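Local coordinates for protein octaprenyl Pyrophosphate Synthase (PDB 3TC1) that probably condenses isopentenyl diphosphate units onto an allylic prenyl diphosphate, building the long isoprenoid chain of octaprenyl diphosphate with the help of magnesium, at residues B[27-32]-B[106-111]; B[40-45]-B[165-170]; B[67-72]-B[129-134]. One frame throughout, in Å; residues are numbered along the deposited sequence.

Contact 1: residues B[27-32]-B[106-111]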
loop_
_atom_site.group_PDB
_atom_site.type_symbol
_atom_site.label_atom_id
_atom_site.label_comp_id
_atom_site.label_asym_id
_atom_site.label_seq_id
_atom_site.Cartn_x
_atom_site.Cartn_y
_atom_site.Cartn_z
ATOM N N GLU B 27 -14.352 11.977 -1.146
ATOM C CA GLU B 27 -13.911 13.202 -0.489
ATOM C C GLU B 27 -12.388 13.306 -0.499
ATOM O O GLU B 27 -11.831 14.350 -0.835
ATOM C CB GLU B 27 -14.422 13.235 0.952
ATOM C CG GLU B 27 -14.238 14.572 1.645
ATOM C CD GLU B 27 -14.625 14.521 3.109
ATOM O OE1 GLU B 27 -15.715 13.992 3.419
ATOM O OE2 GLU B 27 -13.840 15.012 3.949
ATOM N N LEU B 28 -11.716 12.222 -0.127
ATOM C CA LEU B 28 -10.256 12.207 -0.107
ATOM C C LEU B 28 -9.704 12.457 -1.508
ATOM O O LEU B 28 -8.803 13.279 -1.699
ATOM C CB LEU B 28 -9.747 10.858 0.406
ATOM C CG LEU B 28 -10.201 10.425 1.804
ATOM C CD1 LEU B 28 -9.646 9.038 2.119
ATOM C CD2 LEU B 28 -9.726 11.434 2.834
ATOM N N PHE B 29 -10.253 11.740 -2.486
ATOM C CA PHE B 29 -9.822 11.868 -3.875
ATOM C C PHE B 29 -9.945 13.291 -4.431
ATOM O O PHE B 29 -9.108 13.721 -5.227
ATOM C CB PHE B 29 -10.622 10.912 -4.770
ATOM C CG PHE B 29 -10.226 10.965 -6.222
ATOM C CD1 PHE B 29 -8.937 10.613 -6.620
ATOM C CD2 PHE B 29 -11.134 11.384 -7.190
ATOM C CE1 PHE B 29 -8.558 10.679 -7.964
ATOM C CE2 PHE B 29 -10.766 11.453 -8.539
ATOM C CZ PHE B 29 -9.477 11.102 -8.924
ATOM N N SER B 30 -10.982 14.014 -4.016
ATOM C CA SER B 30 -11.199 15.377 -4.501
ATOM C C SER B 30 -10.095 16.351 -4.101
ATOM O O SER B 30 -9.981 17.429 -4.682
ATOM C CB SER B 30 -12.544 15.922 -4.007
ATOM O OG SER B 30 -12.510 16.200 -2.616
ATOM N N LYS B 31 -9.281 15.978 -3.119
ATOM C CA LYS B 31 -8.209 16.860 -2.669
ATOM C C LYS B 31 -6.863 16.606 -3.318
ATOM O O LYS B 31 -5.883 17.290 -3.013
ATOM C CB LYS B 31 -8.072 16.796 -1.148
ATOM C CG LYS B 31 -9.191 17.523 -0.423
ATOM C CD LYS B 31 -9.268 18.975 -0.878
ATOM C CE LYS B 31 -10.424 19.704 -0.218
ATOM N NZ LYS B 31 -11.732 19.075 -0.548
ATOM N N ILE B 32 -6.810 15.617 -4.205
ATOM C CA ILE B 32 -5.575 15.313 -4.916
ATOM C C ILE B 32 -5.610 16.149 -6.185
ATOM O O ILE B 32 -6.619 16.177 -6.892
ATOM C CB ILE B 32 -5.486 13.825 -5.292
ATOM C CG1 ILE B 32 -5.591 12.971 -4.029
ATOM C CG2 ILE B 32 -4.165 13.548 -6.010
ATOM C CD1 ILE B 32 -5.580 11.482 -4.291
ATOM N N ASP B 106 -3.255 2.780 -0.160
ATOM C CA ASP B 106 -3.498 1.341 -0.250
ATOM C C ASP B 106 -4.658 1.079 -1.197
ATOM O O ASP B 106 -4.673 0.086 -1.925
ATOM C CB ASP B 106 -3.814 0.755 1.131
ATOM C CG ASP B 106 -2.592 0.684 2.021
ATOM O OD1 ASP B 106 -1.466 0.812 1.489
ATOM O OD2 ASP B 106 -2.756 0.482 3.243
ATOM N N VAL B 107 -5.633 1.979 -1.156
ATOM C CA VAL B 107 -6.806 1.913 -2.021
ATOM C C VAL B 107 -6.362 2.078 -3.477
ATOM O O VAL B 107 -6.800 1.338 -4.359
ATOM C CB VAL B 107 -7.804 3.037 -1.675
ATOM C CG1 VAL B 107 -8.781 3.245 -2.827
ATOM C CG2 VAL B 107 -8.562 2.685 -0.392
ATOM N N PHE B 108 -5.495 3.057 -3.730
ATOM C CA PHE B 108 -5.003 3.276 -5.085
ATOM C C PHE B 108 -4.240 2.045 -5.555
ATOM O O PHE B 108 -4.464 1.564 -6.666
ATOM C CB PHE B 108 -4.096 4.511 -5.155
ATOM C CG PHE B 108 -4.813 5.771 -5.576
ATOM C CD1 PHE B 108 -5.677 6.426 -4.704
ATOM C CD2 PHE B 108 -4.621 6.301 -6.850
ATOM C CE1 PHE B 108 -6.339 7.593 -5.091
ATOM C CE2 PHE B 108 -5.275 7.465 -7.251
ATOM C CZ PHE B 108 -6.139 8.116 -6.367
ATOM N N TYR B 109 -3.352 1.531 -4.707
ATOM C CA TYR B 109 -2.566 0.344 -5.038
ATOM C C TYR B 109 -3.425 -0.892 -5.317
ATOM O O TYR B 109 -3.210 -1.587 -6.304
ATOM C CB TYR B 109 -1.598 -0.014 -3.905
ATOM C CG TYR B 109 -0.287 0.742 -3.895
ATOM C CD1 TYR B 109 0.477 0.876 -5.057
ATOM C CD2 TYR B 109 0.218 1.280 -2.708
ATOM C CE1 TYR B 109 1.712 1.524 -5.038
ATOM C CE2 TYR B 109 1.453 1.929 -2.676
ATOM C CZ TYR B 109 2.193 2.049 -3.845
ATOM O OH TYR B 109 3.405 2.698 -3.823
ATOM N N SER B 110 -4.383 -1.176 -4.437
ATOM C CA SER B 110 -5.227 -2.360 -4.611
ATOM C C SER B 110 -6.180 -2.265 -5.805
ATOM O O SER B 110 -6.347 -3.237 -6.542
ATOM C CB SER B 110 -5.998 -2.669 -3.317
ATOM O OG SER B 110 -6.689 -1.537 -2.825
ATOM N N LYS B 111 -6.796 -1.103 -6.006
ATOM C CA LYS B 111 -7.697 -0.930 -7.143
ATOM C C LYS B 111 -6.879 -1.086 -8.419
ATOM O O LYS B 111 -7.326 -1.710 -9.380
ATOM C CB LYS B 111 -8.367 0.450 -7.108
ATOM C CG LYS B 111 -9.253 0.764 -8.329
ATOM C CD LYS B 111 -10.387 -0.253 -8.522
ATOM C CE LYS B 111 -11.243 0.099 -9.739
ATOM N NZ LYS B 111 -12.308 -0.902 -10.039
#

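Contact 2: residues B[40-45]-B[165-170]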
loop_
_atom_site.group_PDB
_atom_site.type_symbol
_atom_site.label_atom_id
_atom_site.label_comp_id
_atom_site.label_asym_id
_atom_site.label_seq_id
_atom_site.Cartn_x
_atom_site.Cartn_y
_atom_site.Cartn_z
ATOM N N SER B 40 2.322 8.398 -18.532
ATOM C CA SER B 40 1.346 8.126 -19.581
ATOM C C SER B 40 1.841 8.685 -20.922
ATOM O O SER B 40 1.655 8.061 -21.967
ATOM C CB SER B 40 -0.007 8.751 -19.235
ATOM O OG SER B 40 -0.620 8.062 -18.159
ATOM N N LYS B 41 2.474 9.855 -20.885
ATOM C CA LYS B 41 2.980 10.484 -22.107
ATOM C C LYS B 41 4.029 9.592 -22.755
ATOM O O LYS B 41 4.048 9.414 -23.975
ATOM C CB LYS B 41 3.593 11.857 -21.802
ATOM C CG LYS B 41 2.601 12.920 -21.343
ATOM C CD LYS B 41 3.342 14.198 -20.973
ATOM C CE LYS B 41 2.399 15.324 -20.589
ATOM N NZ LYS B 41 3.159 16.579 -20.292
ATOM N N LEU B 42 4.902 9.032 -21.930
ATOM C CA LEU B 42 5.942 8.136 -22.417
ATOM C C LEU B 42 5.342 6.872 -23.021
ATOM O O LEU B 42 5.743 6.440 -24.105
ATOM C CB LEU B 42 6.881 7.758 -21.274
ATOM C CG LEU B 42 7.818 8.873 -20.823
ATOM C CD1 LEU B 42 8.576 8.452 -19.575
ATOM C CD2 LEU B 42 8.779 9.191 -21.959
ATOM N N MET B 43 4.382 6.282 -22.314
ATOM C CA MET B 43 3.723 5.062 -22.764
ATOM C C MET B 43 2.837 5.279 -23.986
ATOM O O MET B 43 2.850 4.472 -24.914
ATOM C CB MET B 43 2.882 4.475 -21.625
ATOM C CG MET B 43 3.694 4.063 -20.406
ATOM S SD MET B 43 2.649 3.818 -18.960
ATOM C CE MET B 43 2.105 2.149 -19.243
ATOM N N LEU B 44 2.061 6.360 -23.986
ATOM C CA LEU B 44 1.171 6.651 -25.107
ATOM C C LEU B 44 1.947 6.819 -26.410
ATOM O O LEU B 44 1.403 6.603 -27.492
ATOM C CB LEU B 44 0.364 7.923 -24.836
ATOM C CG LEU B 44 -0.721 7.868 -23.757
ATOM C CD1 LEU B 44 -1.219 9.269 -23.465
ATOM C CD2 LEU B 44 -1.858 6.983 -24.219
ATOM N N ALA B 45 3.216 7.197 -26.295
ATOM C CA ALA B 45 4.077 7.417 -27.454
ATOM C C ALA B 45 4.351 6.161 -28.267
ATOM O O ALA B 45 4.850 6.246 -29.394
ATOM C CB ALA B 45 5.400 8.040 -27.009
ATOM N N HIS B 165 13.474 2.087 -12.439
ATOM C CA HIS B 165 12.834 0.810 -12.750
ATOM C C HIS B 165 11.331 0.854 -12.996
ATOM O O HIS B 165 10.810 0.058 -13.772
ATOM C CB HIS B 165 13.151 -0.213 -11.658
ATOM C CG HIS B 165 14.557 -0.726 -11.713
ATOM N ND1 HIS B 165 15.051 -1.424 -12.794
ATOM C CD2 HIS B 165 15.581 -0.621 -10.833
ATOM C CE1 HIS B 165 16.320 -1.728 -12.578
ATOM N NE2 HIS B 165 16.666 -1.253 -11.395
ATOM N N PHE B 166 10.628 1.764 -12.334
ATOM C CA PHE B 166 9.191 1.876 -12.534
ATOM C C PHE B 166 8.904 2.390 -13.949
ATOM O O PHE B 166 8.020 1.875 -14.642
ATOM C CB PHE B 166 8.592 2.801 -11.471
ATOM C CG PHE B 166 7.110 3.006 -11.596
ATOM C CD1 PHE B 166 6.277 1.976 -12.028
ATOM C CD2 PHE B 166 6.537 4.223 -11.243
ATOM C CE1 PHE B 166 4.892 2.160 -12.104
ATOM C CE2 PHE B 166 5.158 4.414 -11.315
ATOM C CZ PHE B 166 4.335 3.379 -11.747
ATOM N N ILE B 167 9.647 3.402 -14.389
ATOM C CA ILE B 167 9.447 3.927 -15.740
ATOM C C ILE B 167 9.835 2.825 -16.728
ATOM O O ILE B 167 9.151 2.594 -17.729
ATOM C CB ILE B 167 10.297 5.199 -15.985
ATOM C CG1 ILE B 167 9.819 6.315 -15.054
ATOM C CG2 ILE B 167 10.171 5.652 -17.444
ATOM C CD1 ILE B 167 10.663 7.583 -15.099
ATOM N N GLU B 168 10.932 2.138 -16.434
ATOM C CA GLU B 168 11.381 1.033 -17.275
ATOM C C GLU B 168 10.260 0.002 -17.392
ATOM O O GLU B 168 9.924 -0.444 -18.493
ATOM C CB GLU B 168 12.605 0.359 -16.657
ATOM C CG GLU B 168 12.977 -0.962 -17.322
ATOM C CD GLU B 168 14.089 -1.695 -16.597
ATOM O OE1 GLU B 168 14.023 -1.794 -15.356
ATOM O OE2 GLU B 168 15.021 -2.184 -17.266
ATOM N N ALA B 169 9.688 -0.372 -16.247
ATOM C CA ALA B 169 8.615 -1.365 -16.206
ATOM C C ALA B 169 7.348 -0.893 -16.901
ATOM O O ALA B 169 6.620 -1.693 -17.497
ATOM C CB ALA B 169 8.303 -1.739 -14.757
ATOM N N SER B 170 7.068 0.401 -16.815
ATOM C CA SER B 170 5.874 0.944 -17.449
ATOM C C SER B 170 5.982 0.889 -18.972
ATOM O O SER B 170 5.018 0.549 -19.659
ATOM C CB SER B 170 5.640 2.389 -17.001
ATOM O OG SER B 170 5.392 2.448 -15.610
#

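Contact 3: residues B[67-72]-B[129-134]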
loop_
_atom_site.group_PDB
_atom_site.type_symbol
_atom_site.label_atom_id
_atom_site.label_comp_id
_atom_site.label_asym_id
_atom_site.label_seq_id
_atom_site.Cartn_x
_atom_site.Cartn_y
_atom_site.Cartn_z
ATOM N N GLU B 67 -0.526 5.376 -13.528
ATOM C CA GLU B 67 -0.692 6.667 -12.860
ATOM C C GLU B 67 -1.233 6.495 -11.433
ATOM O O GLU B 67 -0.885 7.260 -10.532
ATOM C CB GLU B 67 -1.635 7.575 -13.661
ATOM C CG GLU B 67 -1.127 7.981 -15.058
ATOM C CD GLU B 67 0.217 8.718 -15.038
ATOM O OE1 GLU B 67 0.674 9.135 -13.954
ATOM O OE2 GLU B 67 0.816 8.890 -16.123
ATOM N N MET B 68 -2.083 5.492 -11.224
ATOM C CA MET B 68 -2.633 5.266 -9.890
ATOM C C MET B 68 -1.561 4.745 -8.946
ATOM O O MET B 68 -1.548 5.083 -7.761
ATOM C CB MET B 68 -3.830 4.315 -9.957
ATOM C CG MET B 68 -5.046 5.006 -10.543
ATOM S SD MET B 68 -6.541 4.038 -10.531
ATOM C CE MET B 68 -6.944 4.045 -8.791
ATOM N N ILE B 69 -0.655 3.933 -9.480
ATOM C CA ILE B 69 0.454 3.404 -8.696
ATOM C C ILE B 69 1.347 4.581 -8.307
ATOM O O ILE B 69 1.771 4.708 -7.156
ATOM C CB ILE B 69 1.280 2.386 -9.523
ATOM C CG1 ILE B 69 0.502 1.073 -9.645
ATOM C CG2 ILE B 69 2.641 2.154 -8.881
ATOM C CD1 ILE B 69 1.096 0.107 -10.649
ATOM N N GLN B 70 1.637 5.438 -9.281
ATOM C CA GLN B 70 2.471 6.609 -9.034
ATOM C C GLN B 70 1.830 7.473 -7.941
ATOM O O GLN B 70 2.509 7.923 -7.021
ATOM C CB GLN B 70 2.634 7.431 -10.324
ATOM C CG GLN B 70 3.417 8.734 -10.156
ATOM C CD GLN B 70 4.845 8.509 -9.690
ATOM O OE1 GLN B 70 5.336 7.383 -9.683
ATOM N NE2 GLN B 70 5.526 9.591 -9.307
ATOM N N THR B 71 0.526 7.707 -8.050
ATOM C CA THR B 71 -0.186 8.513 -7.057
ATOM C C THR B 71 -0.140 7.859 -5.675
ATOM O O THR B 71 0.004 8.549 -4.667
ATOM C CB THR B 71 -1.668 8.729 -7.443
ATOM O OG1 THR B 71 -1.743 9.473 -8.664
ATOM C CG2 THR B 71 -2.404 9.505 -6.341
ATOM N N ALA B 72 -0.262 6.535 -5.625
ATOM C CA ALA B 72 -0.222 5.832 -4.345
ATOM C C ALA B 72 1.138 6.009 -3.679
ATOM O O ALA B 72 1.223 6.257 -2.473
ATOM C CB ALA B 72 -0.518 4.339 -4.539
ATOM N N ASN B 129 6.250 -6.117 -9.693
ATOM C CA ASN B 129 7.634 -6.210 -9.246
ATOM C C ASN B 129 8.217 -4.807 -9.104
ATOM O O ASN B 129 9.062 -4.560 -8.240
ATOM C CB ASN B 129 8.476 -7.013 -10.238
ATOM C CG ASN B 129 9.942 -7.075 -9.837
ATOM O OD1 ASN B 129 10.298 -7.665 -8.814
ATOM N ND2 ASN B 129 10.799 -6.453 -10.639
ATOM N N ALA B 130 7.763 -3.891 -9.955
ATOM C CA ALA B 130 8.234 -2.511 -9.916
ATOM C C ALA B 130 7.739 -1.851 -8.634
ATOM O O ALA B 130 8.439 -1.035 -8.038
ATOM C CB ALA B 130 7.730 -1.738 -11.141
ATOM N N VAL B 131 6.523 -2.192 -8.213
ATOM C CA VAL B 131 5.990 -1.625 -6.979
ATOM C C VAL B 131 6.789 -2.178 -5.790
ATOM O O VAL B 131 6.995 -1.481 -4.800
ATOM C CB VAL B 131 4.491 -1.949 -6.791
ATOM C CG1 VAL B 131 4.009 -1.406 -5.449
ATOM C CG2 VAL B 131 3.673 -1.321 -7.918
ATOM N N LEU B 132 7.245 -3.423 -5.891
ATOM C CA LEU B 132 8.039 -4.018 -4.819
ATOM C C LEU B 132 9.375 -3.284 -4.711
ATOM O O LEU B 132 9.885 -3.057 -3.617
ATOM C CB LEU B 132 8.285 -5.505 -5.086
ATOM C CG LEU B 132 9.211 -6.219 -4.091
ATOM C CD1 LEU B 132 8.656 -6.096 -2.678
ATOM C CD2 LEU B 132 9.357 -7.678 -4.482
ATOM N N ARG B 133 9.947 -2.908 -5.849
ATOM C CA ARG B 133 11.211 -2.187 -5.823
ATOM C C ARG B 133 11.013 -0.753 -5.351
ATOM O O ARG B 133 11.879 -0.191 -4.692
ATOM C CB ARG B 133 11.868 -2.237 -7.200
ATOM C CG ARG B 133 12.208 -3.659 -7.584
ATOM C CD ARG B 133 13.011 -3.737 -8.851
ATOM N NE ARG B 133 14.285 -3.050 -8.694
ATOM C CZ ARG B 133 15.362 -3.318 -9.418
ATOM N NH1 ARG B 133 15.314 -4.261 -10.350
ATOM N NH2 ARG B 133 16.493 -2.659 -9.197
ATOM N N LEU B 134 9.866 -0.164 -5.675
ATOM C CA LEU B 134 9.574 1.194 -5.225
ATOM C C LEU B 134 9.530 1.199 -3.694
ATOM O O LEU B 134 9.994 2.136 -3.044
ATOM C CB LEU B 134 8.218 1.667 -5.759
ATOM C CG LEU B 134 8.060 1.917 -7.258
ATOM C CD1 LEU B 134 6.594 2.192 -7.569
ATOM C CD2 LEU B 134 8.930 3.091 -7.678
#

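Contact 1: residues B[27-32]-B[106-111]
Phe29 and Ile32 converge on the far end of the Phe108 ring, and this small apolar cluster makes up the whole meeting of 27-32 with 106-111. The two aromatic side chains cross at about a right angle. Phe29 CD1 lies at the edge of the Phe108 ring, close to its plane and 3.8 Å from Phe108 CZ, whereas that CZ atom approaches the Phe29 ring obliquely. With CG anti to the backbone N (chi1 -179°), the Phe29 ring reaches across to its partner. Ile32 and Phe108 reach toward each other from opposite directions, the terminal methyl CD1 of Ile32 lying obliquely to the ring, 4.0 Å from Phe108 CZ and as near to CE1.

Hydrogen bonds stay within each segment. A type I turn from Phe29 to Ile32 places the two apolar groups together, closed by Ile32 N to Phe29 O at 3.1 Å, while Ser30 OG gives a 2.7 Å bond to Glu27 O. On the other side, Asp106 O accepts from both Ser110 OG, at 2.7 Å, and Ser110 N, which arrive from opposite faces of its plane.

Ile17 of helix 3-18 touches both phenylalanines, and Thr71 and Ala72 of helix 53-80 also pack on Phe108. Asp106 OD2 is hydrogen-bonded to His76 ND1 of the second subunit. This partly buried apolar packing joins helix 23-29 and its following turn to helix 92-116, near the dimer interface of the all-helical polyprenyl synthetase fold.

Contact 2: residues B[40-45]-B[165-170]
Leu42 and Met43, neighbours on helix 38-44, meet Ile167 and Ser170, one turn apart on helix 152-177. Just before them, Ser40 takes no part in the meeting; its hydroxyl is hydrogen-bonded to Glu67 OE2 of helix 53-80, which ties the start of the segment to a third helix.

Leu42 points toward the opposing helix and meets it through one branch, with CD1 resting 3.9 Å from Ile167 CG2. The two side chains run at a slant to each other, methyl against methyl. Ile167 CG2 stands anti to the backbone N and beside the carbonyl carbon, the position from which this branch meets the leucine. Leu295 and Leu298 of helix 293-301 also pack on Leu42.

Met43 makes the more intimate approach. Its thioether SD lies alongside Ser170 CB at 3.9 Å, and a bend at the last torsion (chi3 84°) brings the terminal methyl CE to 3.3 Å from Ser170 O. The serine therefore presents its CB and its carbonyl to the methionine, while its hydroxyl is committed elsewhere: Ser170 OG gives a 2.9 Å bond to Phe166 O from well above the carbonyl plane. Phe166 O also accepts Ser170 N, from the other face.

Beyond Met43, Leu44 packs on helix 3-18 and Ala45 on helix 293-301. All four touching residues are buried, and the contact is typical of the apolar interior of the all-helical polyprenyl synthetase fold, here joining the short helix 38-44 to the long helix 152-177.

Contact 3: residues B[67-72]-B[129-134]
Ile69 stands opposite Val131 and Leu134, which are about one helical turn apart, and touches both. The contact belongs to the interior of the all-helical class I terpenoid synthase fold, where helices 53-80 and 121-144 pack side by side. At Ile69 and Val131 their CA atoms come within 7.7 Å of each other.

All three side chains leave their backbones toward the opposing helix. Ile69 and Val131 cross obliquely, and the valine enters with a single branch: CG2, anti to the carbonyl carbon, lies 3.8 Å from Ile69 CG2 and 4.0 Å from Ile69 CD1, so that it touches a methyl on each branch of the isoleucine. Leu134 meets Ile69 at about a right angle.

Phe166 of helix 152-177 packs on both Ile69 and Leu134, while Tyr109 of helix 92-116 covers part of Val131. Ser110 of the second subunit also packs on Val131, so the cluster reaches the dimer interface. On the side of Ile69 nearer Leu134, the contact is looser, with Ile69 CG2 and Leu134 CD1 4.2 Å apart.

Overall arrangement
The three contacts lie within one helical domain, contact 3 between the other two: its centre is about 14 Å from that of contact 1 and about 12 Å from that of contact 2, whereas the centres of contacts 1 and 2 are about 21 Å apart and the two do not touch. Along the chain, contact 3 is nested inside the loop closed by contact 2, while the segments of contact 1 alternate with those of both others. Helix 53-80 carries one side of contact 3, meets Phe108 of contact 1 also through the Met68 carbonyl, and is bonded to segment 40-45 of contact 2. It thus links all three into one core, with contacts 1 and 3 also reaching the second subunit.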